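Local coordinates for lipopolysaccharide core heptose(I) kinase WaaP (Pseudomonas aeruginosa, PDB 6DFL), which phosphorylates the first heptose of the lipopolysaccharide core from ATP, with magnesium as cofactor, and also has protein-tyrosine kinase activity that includes autophosphorylation, at residues S127-R131 / L215-L219; C167-H172 / R183-D188; V50-R54 / L73-E78; M1-E7 / V96-R101. One frame throughout, in Å; residues are numbered along the deposited sequence.

Contact 1. Residues S127-R131 / L215-L219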
loop_
_atom_site.group_PDB
_atom_site.type_symbol
_atom_site.label_atom_id
_atom_site.label_comp_id
_atom_site.label_asym_id
_atom_site.label_seq_id
_atom_site.Cartn_x
_atom_site.Cartn_y
_atom_site.Cartn_z
ATOM N N SER A 127 7.095 9.370 -4.050
ATOM C CA SER A 127 7.801 9.592 -2.794
ATOM C C SER A 127 9.320 9.568 -2.953
ATOM O O SER A 127 10.033 9.686 -1.949
ATOM C CB SER A 127 7.372 8.550 -1.759
ATOM O OG SER A 127 7.718 7.242 -2.178
ATOM N N GLN A 128 9.813 9.406 -4.187
ATOM C CA GLN A 128 11.226 9.447 -4.562
ATOM C C GLN A 128 12.109 10.254 -3.618
ATOM O O GLN A 128 13.146 9.756 -3.168
ATOM C CB GLN A 128 11.359 10.032 -5.965
ATOM C CG GLN A 128 12.056 9.154 -6.967
ATOM C CD GLN A 128 11.934 9.720 -8.369
ATOM O OE1 GLN A 128 11.150 10.655 -8.599
ATOM N NE2 GLN A 128 12.707 9.171 -9.314
ATOM N N ASP A 129 11.711 11.497 -3.323
ATOM C CA ASP A 129 12.550 12.456 -2.609
ATOM C C ASP A 129 11.802 13.101 -1.459
ATOM O O ASP A 129 11.956 14.292 -1.187
ATOM C CB ASP A 129 13.085 13.525 -3.562
ATOM C CG ASP A 129 12.066 13.928 -4.622
ATOM O OD1 ASP A 129 10.917 14.274 -4.231
ATOM O OD2 ASP A 129 12.425 13.897 -5.833
ATOM N N TRP A 130 10.981 12.314 -0.759
ATOM C CA TRP A 130 10.354 12.791 0.473
ATOM C C TRP A 130 11.380 13.041 1.565
ATOM O O TRP A 130 11.157 13.885 2.441
ATOM C CB TRP A 130 9.318 11.784 0.971
ATOM C CG TRP A 130 8.017 11.876 0.274
ATOM C CD1 TRP A 130 7.714 12.655 -0.805
ATOM C CD2 TRP A 130 6.832 11.156 0.597
ATOM N NE1 TRP A 130 6.406 12.459 -1.180
ATOM C CE2 TRP A 130 5.838 11.549 -0.324
ATOM C CE3 TRP A 130 6.509 10.215 1.581
ATOM C CZ2 TRP A 130 4.541 11.034 -0.289
ATOM C CZ3 TRP A 130 5.232 9.699 1.609
ATOM C CH2 TRP A 130 4.260 10.107 0.676
ATOM N N ARG A 131 12.493 12.307 1.542
ATOM C CA ARG A 131 13.541 12.530 2.529
ATOM C C ARG A 131 14.020 13.973 2.498
ATOM O O ARG A 131 14.259 14.574 3.552
ATOM C CB ARG A 131 14.695 11.564 2.283
ATOM C CG ARG A 131 14.444 10.154 2.783
ATOM C CD ARG A 131 15.197 9.905 4.071
ATOM N NE ARG A 131 16.641 9.985 3.864
ATOM C CZ ARG A 131 17.537 10.052 4.844
ATOM N NH1 ARG A 131 17.142 10.056 6.117
ATOM N NH2 ARG A 131 18.829 10.125 4.554
ATOM N N LEU A 215 11.673 1.906 2.753
ATOM C CA LEU A 215 12.656 2.281 3.766
ATOM C C LEU A 215 13.295 3.644 3.545
ATOM O O LEU A 215 13.990 4.128 4.446
ATOM C CB LEU A 215 13.762 1.236 3.836
ATOM C CG LEU A 215 13.238 -0.160 4.134
ATOM C CD1 LEU A 215 14.376 -1.149 4.170
ATOM C CD2 LEU A 215 12.418 -0.163 5.464
ATOM N N ASP A 216 13.061 4.290 2.406
ATOM C CA ASP A 216 13.839 5.457 2.021
ATOM C C ASP A 216 12.968 6.687 1.796
ATOM O O ASP A 216 13.368 7.607 1.080
ATOM C CB ASP A 216 14.659 5.129 0.765
ATOM C CG ASP A 216 15.713 6.161 0.475
ATOM O OD1 ASP A 216 16.576 6.385 1.352
ATOM O OD2 ASP A 216 15.663 6.752 -0.625
ATOM N N ILE A 217 11.783 6.740 2.386
ATOM C CA ILE A 217 10.897 7.865 2.156
ATOM C C ILE A 217 10.623 8.643 3.438
ATOM O O ILE A 217 9.725 9.494 3.464
ATOM C CB ILE A 217 9.593 7.409 1.490
ATOM C CG1 ILE A 217 8.810 6.484 2.436
ATOM C CG2 ILE A 217 9.878 6.731 0.156
ATOM C CD1 ILE A 217 7.556 5.955 1.826
ATOM N N GLY A 218 11.388 8.392 4.495
ATOM C CA GLY A 218 11.212 9.162 5.712
ATOM C C GLY A 218 9.986 8.788 6.523
ATOM O O GLY A 218 9.314 9.670 7.073
ATOM N N LEU A 219 9.670 7.503 6.611
ATOM C CA LEU A 219 8.593 7.072 7.490
ATOM C C LEU A 219 9.089 7.117 8.923
ATOM O O LEU A 219 10.042 6.413 9.280
ATOM C CB LEU A 219 8.120 5.664 7.138
ATOM C CG LEU A 219 7.554 5.441 5.729
ATOM C CD1 LEU A 219 7.118 4.013 5.513
ATOM C CD2 LEU A 219 6.429 6.381 5.401
#
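Trp130 and Ile217 run side by side and point the same way, the indole offering its six-membered ring to the base of the isoleucine, with CE3 of Trp130 4.2 Å from CB of Ile217. The carbonyl oxygen Ile217 O lies in the plane of the indole at its edge, 3.8 Å from Trp130 CE3, and nearer still, 3.4 Å, to Trp130 CB. Ser127, from the same segment as the tryptophan, lays its CB over the centre of one indole face and turns its hydroxyl toward the CG2 methyl of Ile217: its OG sits 3.2 Å from Ile217 CG2, a tight approach of a polar atom to a methyl. With chi1 of Ile217 at 65°, CG1 is squeezed between backbone N and carbonyl carbon, and CG2 is the branch left facing the serine. Ser127 OG spends its hydrogen bond on Leu123 O of helix 123-127. At the other end Arg131 CG, anti to the carbonyl carbon (chi1 -78°), lies 3.2 Å from Asp216 O; the bends at chi2 and chi3 then leave Arg131 NE 4.4 Å from Asp216 OD1. The carboxylate oxygen stands off the plane of the guanidinium, and no N-H is aimed at it. Ile217 also touches the bound acyl-phosphopantetheine ligand. The two loops are thus joined by van der Waals packing of the pocket-lining isoleucine, with at most a loose electrostatic attraction at the exposed end of the contact.

Contact 2. Residues C167-H172 / R183-D188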
loop_
_atom_site.group_PDB
_atom_site.type_symbol
_atom_site.label_atom_id
_atom_site.label_comp_id
_atom_site.label_asym_id
_atom_site.label_seq_id
_atom_site.Cartn_x
_atom_site.Cartn_y
_atom_site.Cartn_z
ATOM N N CYS A 167 5.904 0.675 -5.647
ATOM C CA CYS A 167 5.808 1.024 -7.060
ATOM C C CYS A 167 4.600 0.372 -7.728
ATOM O O CYS A 167 4.146 0.857 -8.767
ATOM C CB CYS A 167 7.108 0.702 -7.813
ATOM S SG CYS A 167 7.750 -0.967 -7.797
ATOM N N HIS A 168 4.027 -0.682 -7.147
ATOM C CA HIS A 168 2.851 -1.298 -7.742
ATOM C C HIS A 168 1.556 -0.694 -7.242
ATOM O O HIS A 168 0.491 -1.312 -7.388
ATOM C CB HIS A 168 2.876 -2.802 -7.523
ATOM C CG HIS A 168 3.939 -3.475 -8.319
ATOM N ND1 HIS A 168 4.674 -4.534 -7.839
ATOM C CD2 HIS A 168 4.431 -3.199 -9.556
ATOM C CE1 HIS A 168 5.556 -4.904 -8.753
ATOM N NE2 HIS A 168 5.421 -4.116 -9.806
ATOM N N PHE A 169 1.616 0.507 -6.676
ATOM C CA PHE A 169 0.423 1.261 -6.312
ATOM C C PHE A 169 0.425 2.554 -7.112
ATOM O O PHE A 169 1.392 3.320 -7.047
ATOM C CB PHE A 169 0.382 1.537 -4.808
ATOM C CG PHE A 169 0.165 0.313 -3.998
ATOM C CD1 PHE A 169 -1.127 -0.051 -3.600
ATOM C CD2 PHE A 169 1.228 -0.499 -3.648
ATOM C CE1 PHE A 169 -1.339 -1.186 -2.884
ATOM C CE2 PHE A 169 1.016 -1.656 -2.920
ATOM C CZ PHE A 169 -0.276 -1.991 -2.540
ATOM N N LEU A 170 -0.643 2.785 -7.870
ATOM C CA LEU A 170 -0.743 3.953 -8.727
ATOM C C LEU A 170 -1.559 5.032 -8.030
ATOM O O LEU A 170 -2.695 4.793 -7.592
ATOM C CB LEU A 170 -1.358 3.571 -10.068
ATOM C CG LEU A 170 -0.447 2.640 -10.889
ATOM C CD1 LEU A 170 -0.825 2.646 -12.354
ATOM C CD2 LEU A 170 1.033 2.985 -10.698
ATOM N N LEU A 171 -0.963 6.206 -7.894
ATOM C CA LEU A 171 -1.700 7.395 -7.506
ATOM C C LEU A 171 -2.275 8.039 -8.761
ATOM O O LEU A 171 -1.576 8.186 -9.773
ATOM C CB LEU A 171 -0.780 8.359 -6.767
ATOM C CG LEU A 171 -1.352 9.737 -6.516
ATOM C CD1 LEU A 171 -2.416 9.712 -5.401
ATOM C CD2 LEU A 171 -0.211 10.642 -6.149
ATOM N N HIS A 172 -3.551 8.406 -8.714
ATOM C CA HIS A 172 -4.233 8.884 -9.909
ATOM C C HIS A 172 -4.077 10.392 -10.039
ATOM O O HIS A 172 -4.466 11.138 -9.138
ATOM C CB HIS A 172 -5.701 8.482 -9.884
ATOM C CG HIS A 172 -5.926 7.064 -10.296
ATOM N ND1 HIS A 172 -6.064 6.690 -11.615
ATOM C CD2 HIS A 172 -5.997 5.923 -9.571
ATOM C CE1 HIS A 172 -6.232 5.383 -11.683
ATOM N NE2 HIS A 172 -6.200 4.894 -10.457
ATOM N N ARG A 183 -7.107 8.886 -5.201
ATOM C CA ARG A 183 -7.416 7.468 -5.324
ATOM C C ARG A 183 -6.199 6.685 -5.799
ATOM O O ARG A 183 -5.419 7.154 -6.637
ATOM C CB ARG A 183 -8.596 7.225 -6.265
ATOM C CG ARG A 183 -8.418 7.744 -7.655
ATOM C CD ARG A 183 -9.701 7.582 -8.438
ATOM N NE ARG A 183 -9.522 7.992 -9.823
ATOM C CZ ARG A 183 -9.457 7.155 -10.851
ATOM N NH1 ARG A 183 -9.563 5.843 -10.657
ATOM N NH2 ARG A 183 -9.285 7.631 -12.077
ATOM N N LEU A 184 -6.044 5.492 -5.236
ATOM C CA LEU A 184 -4.985 4.566 -5.571
ATOM C C LEU A 184 -5.548 3.422 -6.404
ATOM O O LEU A 184 -6.752 3.167 -6.407
ATOM C CB LEU A 184 -4.312 4.030 -4.307
ATOM C CG LEU A 184 -3.612 5.091 -3.457
ATOM C CD1 LEU A 184 -2.876 4.466 -2.298
ATOM C CD2 LEU A 184 -2.658 5.938 -4.298
ATOM N N SER A 185 -4.663 2.777 -7.172
ATOM C CA SER A 185 -4.932 1.480 -7.771
ATOM C C SER A 185 -3.716 0.597 -7.554
ATOM O O SER A 185 -2.573 1.056 -7.693
ATOM C CB SER A 185 -5.229 1.586 -9.261
ATOM O OG SER A 185 -6.317 2.444 -9.496
ATOM N N VAL A 186 -3.953 -0.647 -7.192
ATOM C CA VAL A 186 -2.875 -1.623 -7.127
ATOM C C VAL A 186 -2.732 -2.270 -8.500
ATOM O O VAL A 186 -3.729 -2.578 -9.165
ATOM C CB VAL A 186 -3.142 -2.673 -6.035
ATOM C CG1 VAL A 186 -4.508 -3.353 -6.249
ATOM C CG2 VAL A 186 -1.996 -3.709 -5.992
ATOM N N ILE A 187 -1.492 -2.457 -8.941
ATOM C CA ILE A 187 -1.273 -3.080 -10.240
ATOM C C ILE A 187 -0.305 -4.228 -10.066
ATOM O O ILE A 187 0.004 -4.619 -8.934
ATOM C CB ILE A 187 -0.739 -2.073 -11.271
ATOM C CG1 ILE A 187 0.634 -1.567 -10.816
ATOM C CG2 ILE A 187 -1.722 -0.930 -11.461
ATOM C CD1 ILE A 187 1.475 -0.941 -11.910
ATOM N N ASP A 188 0.215 -4.715 -11.198
ATOM C CA ASP A 188 1.026 -5.908 -11.364
ATOM C C ASP A 188 0.652 -7.058 -10.460
ATOM O O ASP A 188 1.254 -7.232 -9.396
ATOM C CB ASP A 188 2.498 -5.648 -11.126
ATOM C CG ASP A 188 3.307 -6.920 -11.297
ATOM O OD1 ASP A 188 3.033 -7.652 -12.274
ATOM O OD2 ASP A 188 4.166 -7.226 -10.452
#
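The guanidinium of Arg183 lies flat on one face of the His172 imidazole, centres 3.6 Å apart and planes only 11° from parallel, while Ser185 OG meets the same ring at its edge, in plane, 2.6 Å from His172 NE2. Either partner could donate in that hydrogen bond, which fixes the rotation of the ring; the arginine's NH2 has its salt bridge with Asp174. At the far end, Asp188 CB stands over a face of the His168 ring, 3.6 Å from its centroid, in a CH-pi contact. The carboxylate, its plane 56° from the ring, brings Asp188 OD2 over the same ring, 3.2 Å from His168 CE1. His168 ND1 bonds Asp163 O, and Asp188 OD1 bonds His190. Between these ends runs an antiparallel hairpin: Leu170 and Ser185 form a hydrogen-bonded pair, with Leu170 N to Ser185 O at 2.6 Å and Ser185 N to Leu170 O at 2.8 Å. Val186 CG2 sits over one face of the Phe169 ring, 4.1 Å from CE1.

The hairpin probably corresponds to the pair of strands that follows the catalytic loop in protein kinases, with Asp188 in the place of the DFG aspartate and close to Asp163, the active-site residue by similarity. Strand 120-122 adds to it along strand 169-172, helix 137-156 packs on Phe169, Leu184 and Val186, and helix 123-127 on Phe169 and Leu171.

Contact 3. Residues V50-R54 / L73-E78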
loop_
_atom_site.group_PDB
_atom_site.type_symbol
_atom_site.label_atom_id
_atom_site.label_comp_id
_atom_site.label_asym_id
_atom_site.label_seq_id
_atom_site.Cartn_x
_atom_site.Cartn_y
_atom_site.Cartn_z
ATOM N N VAL A 50 -0.632 -6.161 -22.902
ATOM C CA VAL A 50 -0.879 -7.514 -23.380
ATOM C C VAL A 50 0.167 -8.413 -22.752
ATOM O O VAL A 50 1.370 -8.185 -22.934
ATOM C CB VAL A 50 -0.814 -7.597 -24.912
ATOM C CG1 VAL A 50 -0.905 -9.046 -25.360
ATOM C CG2 VAL A 50 -1.913 -6.757 -25.537
ATOM N N LYS A 51 -0.280 -9.420 -22.009
ATOM C CA LYS A 51 0.621 -10.374 -21.378
ATOM C C LYS A 51 0.294 -11.753 -21.932
ATOM O O LYS A 51 -0.834 -12.229 -21.781
ATOM C CB LYS A 51 0.493 -10.317 -19.852
ATOM C CG LYS A 51 1.089 -9.046 -19.228
ATOM C CD LYS A 51 0.328 -8.556 -18.004
ATOM C CE LYS A 51 -0.617 -7.395 -18.368
ATOM N NZ LYS A 51 -1.299 -6.709 -17.193
ATOM N N ILE A 52 1.265 -12.373 -22.596
ATOM C CA ILE A 52 1.096 -13.671 -23.239
ATOM C C ILE A 52 2.081 -14.650 -22.625
ATOM O O ILE A 52 3.272 -14.350 -22.515
ATOM C CB ILE A 52 1.326 -13.592 -24.757
ATOM C CG1 ILE A 52 0.324 -12.655 -25.414
ATOM C CG2 ILE A 52 1.270 -14.980 -25.377
ATOM C CD1 ILE A 52 0.764 -12.242 -26.816
ATOM N N HIS A 53 1.591 -15.824 -22.243
ATOM C CA HIS A 53 2.426 -16.900 -21.730
ATOM C C HIS A 53 2.233 -18.053 -22.701
ATOM O O HIS A 53 1.100 -18.349 -23.085
ATOM C CB HIS A 53 2.029 -17.285 -20.295
ATOM C CG HIS A 53 1.729 -16.106 -19.399
ATOM N ND1 HIS A 53 2.484 -15.803 -18.283
ATOM C CD2 HIS A 53 0.758 -15.158 -19.457
ATOM C CE1 HIS A 53 2.002 -14.716 -17.706
ATOM N NE2 HIS A 53 0.960 -14.302 -18.403
ATOM N N ARG A 54 3.323 -18.661 -23.147
ATOM C CA ARG A 54 3.186 -19.757 -24.105
ATOM C C ARG A 54 4.088 -20.938 -23.764
ATOM O O ARG A 54 4.084 -21.424 -22.630
ATOM C CB ARG A 54 3.469 -19.267 -25.522
ATOM C CG ARG A 54 3.117 -20.297 -26.589
ATOM C CD ARG A 54 3.654 -19.909 -27.991
ATOM N NE ARG A 54 5.100 -19.664 -28.016
ATOM C CZ ARG A 54 6.026 -20.577 -28.316
ATOM N NH1 ARG A 54 5.672 -21.822 -28.617
ATOM N NH2 ARG A 54 7.312 -20.241 -28.314
ATOM N N LEU A 73 3.571 -21.102 -14.511
ATOM C CA LEU A 73 3.063 -19.747 -14.320
ATOM C C LEU A 73 2.404 -19.209 -15.589
ATOM O O LEU A 73 3.028 -19.202 -16.660
ATOM C CB LEU A 73 4.192 -18.807 -13.897
ATOM C CG LEU A 73 3.800 -17.324 -13.779
ATOM C CD1 LEU A 73 2.771 -17.070 -12.657
ATOM C CD2 LEU A 73 5.041 -16.441 -13.602
ATOM N N GLY A 74 1.159 -18.741 -15.462
ATOM C CA GLY A 74 0.429 -18.207 -16.600
ATOM C C GLY A 74 -0.475 -17.039 -16.243
ATOM O O GLY A 74 -0.491 -16.605 -15.093
ATOM N N ALA A 75 -1.245 -16.533 -17.208
ATOM C CA ALA A 75 -2.119 -15.384 -16.993
ATOM C C ALA A 75 -3.204 -15.625 -15.945
ATOM O O ALA A 75 -3.867 -14.667 -15.526
ATOM C CB ALA A 75 -2.789 -14.991 -18.304
ATOM N N ARG A 76 -3.415 -16.872 -15.539
ATOM C CA ARG A 76 -4.487 -17.172 -14.600
ATOM C C ARG A 76 -4.302 -16.410 -13.298
ATOM O O ARG A 76 -5.273 -15.875 -12.750
ATOM C CB ARG A 76 -4.535 -18.672 -14.347
ATOM C CG ARG A 76 -5.596 -19.135 -13.408
ATOM C CD ARG A 76 -5.459 -20.624 -13.213
ATOM N NE ARG A 76 -5.687 -21.355 -14.454
ATOM C CZ ARG A 76 -5.647 -22.678 -14.550
ATOM N NH1 ARG A 76 -5.384 -23.401 -13.470
ATOM N NH2 ARG A 76 -5.872 -23.276 -15.717
ATOM N N GLN A 77 -3.062 -16.320 -12.808
ATOM C CA GLN A 77 -2.806 -15.659 -11.532
ATOM C C GLN A 77 -3.346 -14.235 -11.529
ATOM O O GLN A 77 -4.159 -13.866 -10.672
ATOM C CB GLN A 77 -1.313 -15.658 -11.220
ATOM C CG GLN A 77 -0.832 -16.896 -10.531
ATOM C CD GLN A 77 -0.768 -18.075 -11.462
ATOM O OE1 GLN A 77 -0.405 -17.950 -12.642
ATOM N NE2 GLN A 77 -1.115 -19.240 -10.941
ATOM N N GLU A 78 -2.879 -13.417 -12.468
ATOM C CA GLU A 78 -3.395 -12.062 -12.614
ATOM C C GLU A 78 -4.915 -12.048 -12.751
ATOM O O GLU A 78 -5.592 -11.218 -12.137
ATOM C CB GLU A 78 -2.739 -11.399 -13.820
ATOM C CG GLU A 78 -2.789 -9.892 -13.817
ATOM C CD GLU A 78 -2.000 -9.298 -14.978
ATOM O OE1 GLU A 78 -1.263 -10.064 -15.644
ATOM O OE2 GLU A 78 -2.126 -8.076 -15.225
#
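Lys51 NZ donates to Glu78 OE2 at 2.5 Å in a buried salt bridge, using the syn lone pair of that oxygen. The two side chains meet at about a right angle: the glutamate, extended beyond CG, comes straight off helix 76-87, whereas the lysine is bent at chi2 and chi3. The bends carry CD of Lys51 across the carboxylate, 3.2 Å from OE1 of Glu78. A further hydrogen bond, to Thr114 OG1 of the adjoining strand 109-115, gives NZ a second anchor.

A lysine on the third strand of the N-lobe sheet paired with a glutamate of the C-helix is a hallmark of the protein kinase fold, and this pair matches it. The formed bridge is consistent with a C-helix swung in; in related kinases the lysine contacts the ATP phosphates.

Two residues along the strand, His53 is laid against the Gly74-Ala75 segment that leads into helix 76-87. One face of its ring takes the peptide between these two residues: Gly74 CA makes a CH-pi contact 3.8 Å from the centroid of the His53 ring, and Ala75 N lies 3.3 Å above the ring plane, toward the rim. That nitrogen gives its proton to Ser110 OG. Ala75 CB touches the ring at His53 CD2, 3.7 Å away, and also packs on Ile112 of strand 109-115.

Contact 4. Residues M1-E7 / V96-R101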
loop_
_atom_site.group_PDB
_atom_site.type_symbol
_atom_site.label_atom_id
_atom_site.label_comp_id
_atom_site.label_asym_id
_atom_site.label_seq_id
_atom_site.Cartn_x
_atom_site.Cartn_y
_atom_site.Cartn_z
HETATM N N MSE A 1 -9.805 -25.156 -21.536
HETATM C CA MSE A 1 -10.218 -23.939 -22.216
HETATM C C MSE A 1 -10.851 -22.919 -21.277
HETATM O O MSE A 1 -11.868 -23.190 -20.643
HETATM C CB MSE A 1 -11.207 -24.267 -23.332
HETATM C CG MSE A 1 -11.808 -23.040 -24.024
HETATM SE SE MSE A 1 -10.592 -22.258 -25.359
HETATM C CE MSE A 1 -11.822 -21.099 -26.350
ATOM N N ARG A 2 -10.253 -21.737 -21.194
ATOM C CA ARG A 2 -10.879 -20.612 -20.530
ATOM C C ARG A 2 -10.706 -19.379 -21.394
ATOM O O ARG A 2 -9.618 -19.125 -21.914
ATOM C CB ARG A 2 -10.289 -20.399 -19.138
ATOM C CG ARG A 2 -10.841 -21.392 -18.144
ATOM C CD ARG A 2 -10.155 -21.336 -16.831
ATOM N NE ARG A 2 -9.906 -22.673 -16.305
ATOM C CZ ARG A 2 -9.419 -22.900 -15.091
ATOM N NH1 ARG A 2 -9.135 -21.868 -14.306
ATOM N NH2 ARG A 2 -9.212 -24.145 -14.659
ATOM N N LEU A 3 -11.787 -18.636 -21.583
ATOM C CA LEU A 3 -11.730 -17.472 -22.447
ATOM C C LEU A 3 -12.824 -16.516 -22.030
ATOM O O LEU A 3 -13.987 -16.914 -21.919
ATOM C CB LEU A 3 -11.902 -17.865 -23.916
ATOM C CG LEU A 3 -11.880 -16.724 -24.936
ATOM C CD1 LEU A 3 -10.446 -16.271 -25.214
ATOM C CD2 LEU A 3 -12.576 -17.150 -26.224
ATOM N N VAL A 4 -12.444 -15.271 -21.770
ATOM C CA VAL A 4 -13.385 -14.192 -21.537
ATOM C C VAL A 4 -12.939 -13.021 -22.388
ATOM O O VAL A 4 -11.807 -12.547 -22.246
ATOM C CB VAL A 4 -13.454 -13.777 -20.057
ATOM C CG1 VAL A 4 -14.245 -12.480 -19.911
ATOM C CG2 VAL A 4 -14.057 -14.894 -19.186
ATOM N N LEU A 5 -13.819 -12.550 -23.260
ATOM C CA LEU A 5 -13.554 -11.373 -24.070
ATOM C C LEU A 5 -14.523 -10.261 -23.690
ATOM O O LEU A 5 -15.714 -10.505 -23.471
ATOM C CB LEU A 5 -13.665 -11.691 -25.562
ATOM C CG LEU A 5 -12.556 -12.571 -26.135
ATOM C CD1 LEU A 5 -12.734 -12.757 -27.632
ATOM C CD2 LEU A 5 -11.189 -11.996 -25.829
ATOM N N GLU A 6 -13.997 -9.048 -23.581
ATOM C CA GLU A 6 -14.777 -7.844 -23.337
ATOM C C GLU A 6 -14.388 -6.808 -24.383
ATOM O O GLU A 6 -13.499 -7.032 -25.212
ATOM C CB GLU A 6 -14.544 -7.309 -21.920
ATOM C CG GLU A 6 -15.814 -7.037 -21.156
ATOM C CD GLU A 6 -16.455 -8.312 -20.642
ATOM O OE1 GLU A 6 -15.855 -8.941 -19.735
ATOM O OE2 GLU A 6 -17.541 -8.690 -21.147
ATOM N N GLU A 7 -15.044 -5.664 -24.340
ATOM C CA GLU A 7 -14.741 -4.674 -25.360
ATOM C C GLU A 7 -13.392 -4.007 -25.086
ATOM O O GLU A 7 -13.016 -3.809 -23.926
ATOM C CB GLU A 7 -15.848 -3.622 -25.428
ATOM C CG GLU A 7 -17.160 -4.146 -26.026
ATOM C CD GLU A 7 -16.993 -4.736 -27.419
ATOM O OE1 GLU A 7 -16.295 -4.119 -28.255
ATOM O OE2 GLU A 7 -17.564 -5.818 -27.675
ATOM N N VAL A 96 -9.760 -6.773 -20.016
ATOM C CA VAL A 96 -10.673 -6.807 -21.156
ATOM C C VAL A 96 -10.543 -8.075 -21.988
ATOM O O VAL A 96 -11.402 -8.323 -22.849
ATOM C CB VAL A 96 -10.480 -5.573 -22.061
ATOM C CG1 VAL A 96 -10.997 -4.329 -21.365
ATOM C CG2 VAL A 96 -8.999 -5.405 -22.437
ATOM N N ALA A 97 -9.525 -8.895 -21.751
ATOM C CA ALA A 97 -9.397 -10.137 -22.498
ATOM C C ALA A 97 -8.508 -11.103 -21.725
ATOM O O ALA A 97 -7.507 -10.690 -21.131
ATOM C CB ALA A 97 -8.820 -9.885 -23.904
ATOM N N TYR A 98 -8.870 -12.385 -21.769
ATOM C CA TYR A 98 -8.186 -13.425 -21.019
ATOM C C TYR A 98 -8.404 -14.737 -21.748
ATOM O O TYR A 98 -9.474 -14.955 -22.318
ATOM C CB TYR A 98 -8.717 -13.495 -19.577
ATOM C CG TYR A 98 -8.380 -14.775 -18.843
ATOM C CD1 TYR A 98 -7.094 -15.024 -18.415
ATOM C CD2 TYR A 98 -9.354 -15.725 -18.565
ATOM C CE1 TYR A 98 -6.774 -16.159 -17.745
ATOM C CE2 TYR A 98 -9.036 -16.891 -17.881
ATOM C CZ TYR A 98 -7.728 -17.094 -17.480
ATOM O OH TYR A 98 -7.388 -18.238 -16.795
ATOM N N GLY A 99 -7.400 -15.605 -21.734
ATOM C CA GLY A 99 -7.559 -16.891 -22.388
ATOM C C GLY A 99 -6.582 -17.918 -21.889
ATOM O O GLY A 99 -5.445 -17.596 -21.527
ATOM N N GLU A 100 -7.024 -19.182 -21.864
ATOM C CA GLU A 100 -6.177 -20.340 -21.605
ATOM C C GLU A 100 -6.602 -21.468 -22.529
ATOM O O GLU A 100 -7.802 -21.742 -22.650
ATOM C CB GLU A 100 -6.299 -20.841 -20.173
ATOM C CG GLU A 100 -5.612 -20.063 -19.092
ATOM C CD GLU A 100 -5.966 -20.655 -17.742
ATOM O OE1 GLU A 100 -6.191 -21.880 -17.692
ATOM O OE2 GLU A 100 -6.077 -19.907 -16.748
ATOM N N ARG A 101 -5.628 -22.141 -23.150
ATOM C CA ARG A 101 -5.908 -23.380 -23.867
ATOM C C ARG A 101 -4.673 -24.267 -23.861
ATOM O O ARG A 101 -3.542 -23.792 -23.756
ATOM C CB ARG A 101 -6.391 -23.136 -25.302
ATOM C CG ARG A 101 -5.342 -22.679 -26.294
ATOM C CD ARG A 101 -5.712 -23.155 -27.704
ATOM N NE ARG A 101 -5.017 -22.408 -28.756
ATOM C CZ ARG A 101 -5.638 -21.705 -29.701
ATOM N NH1 ARG A 101 -6.969 -21.667 -29.732
ATOM N NH2 ARG A 101 -4.933 -21.049 -30.616
#
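The N-terminal strand 2-5 forms an outer edge of the five-stranded antiparallel sheet of the kinase N-lobe, where it pairs with strand 95-101. Two hydrogen-bonded pairs make the ladder. Arg2 and Glu100 exchange bonds, Arg2 N to Glu100 O at 2.9 Å and Glu100 N to Arg2 O at 2.6 Å, and Val4 and Tyr98 do the same at 3.0 Å each for Val4 N to Tyr98 O and Tyr98 N to Val4 O. Glu6 N adds a last bond to Val96 O, beside a classic beta bulge on the opposite edge of this strand, where Val96 and Ala97 stand against Val113 of strand 109-115.

On the face that carries Arg2, Val4, Tyr98 and Glu100, the arginine lies beside both of its partners and points the same way. Its CB touches Tyr98 CE2 at 3.9 Å, with guanidinium and ring planes 60° apart. Glu100 OE1 lies over one face of the Arg2 guanidinium, 4.0 Å from NE, so no N-H is directed at it; this oxygen instead has a salt bridge with Arg76 of helix 76-87. Tyr98, an autophosphorylation site unmodified here, stacks on Trp79.

Leu3, Leu5, Ala97 and Gly99 share the other face. Leu5 CD2 meets Ala97 CB at 3.7 Å. With its CG anti to the backbone N (chi1 179°), Leu3 brings CD1 within 3.3 Å of Tyr98 O, next to Gly99. Attachment of the N-terminus therefore rests chiefly on backbone hydrogen bonds, with Arg2 and Glu100 adding a diffuse attraction that would probably offset some of the like charge between Arg2 and Arg76.

The four contacts spread along the two lobes of a kinase fold. Contacts 4 and 3 come first along the chain and share the five-stranded sheet; their centres are 11 Å apart, contact 3 falls within the span that contact 4 brackets, and the Arg76-Glu100 salt bridge ties helix 76-87 to strand 95-101. Contacts 1 and 2 come later, contact 2 within the span of contact 1, with centres 17 Å apart and helices 123-127 and 137-156 beside both. Contacts 2 and 3 approach to about 5 Å at their nearest atoms, both lying near Asp163, the active-site residue by similarity. Contact 1, 40 Å from contact 4 between centres, contributes Ile217 and Leu219 to the lipid-ligand pocket.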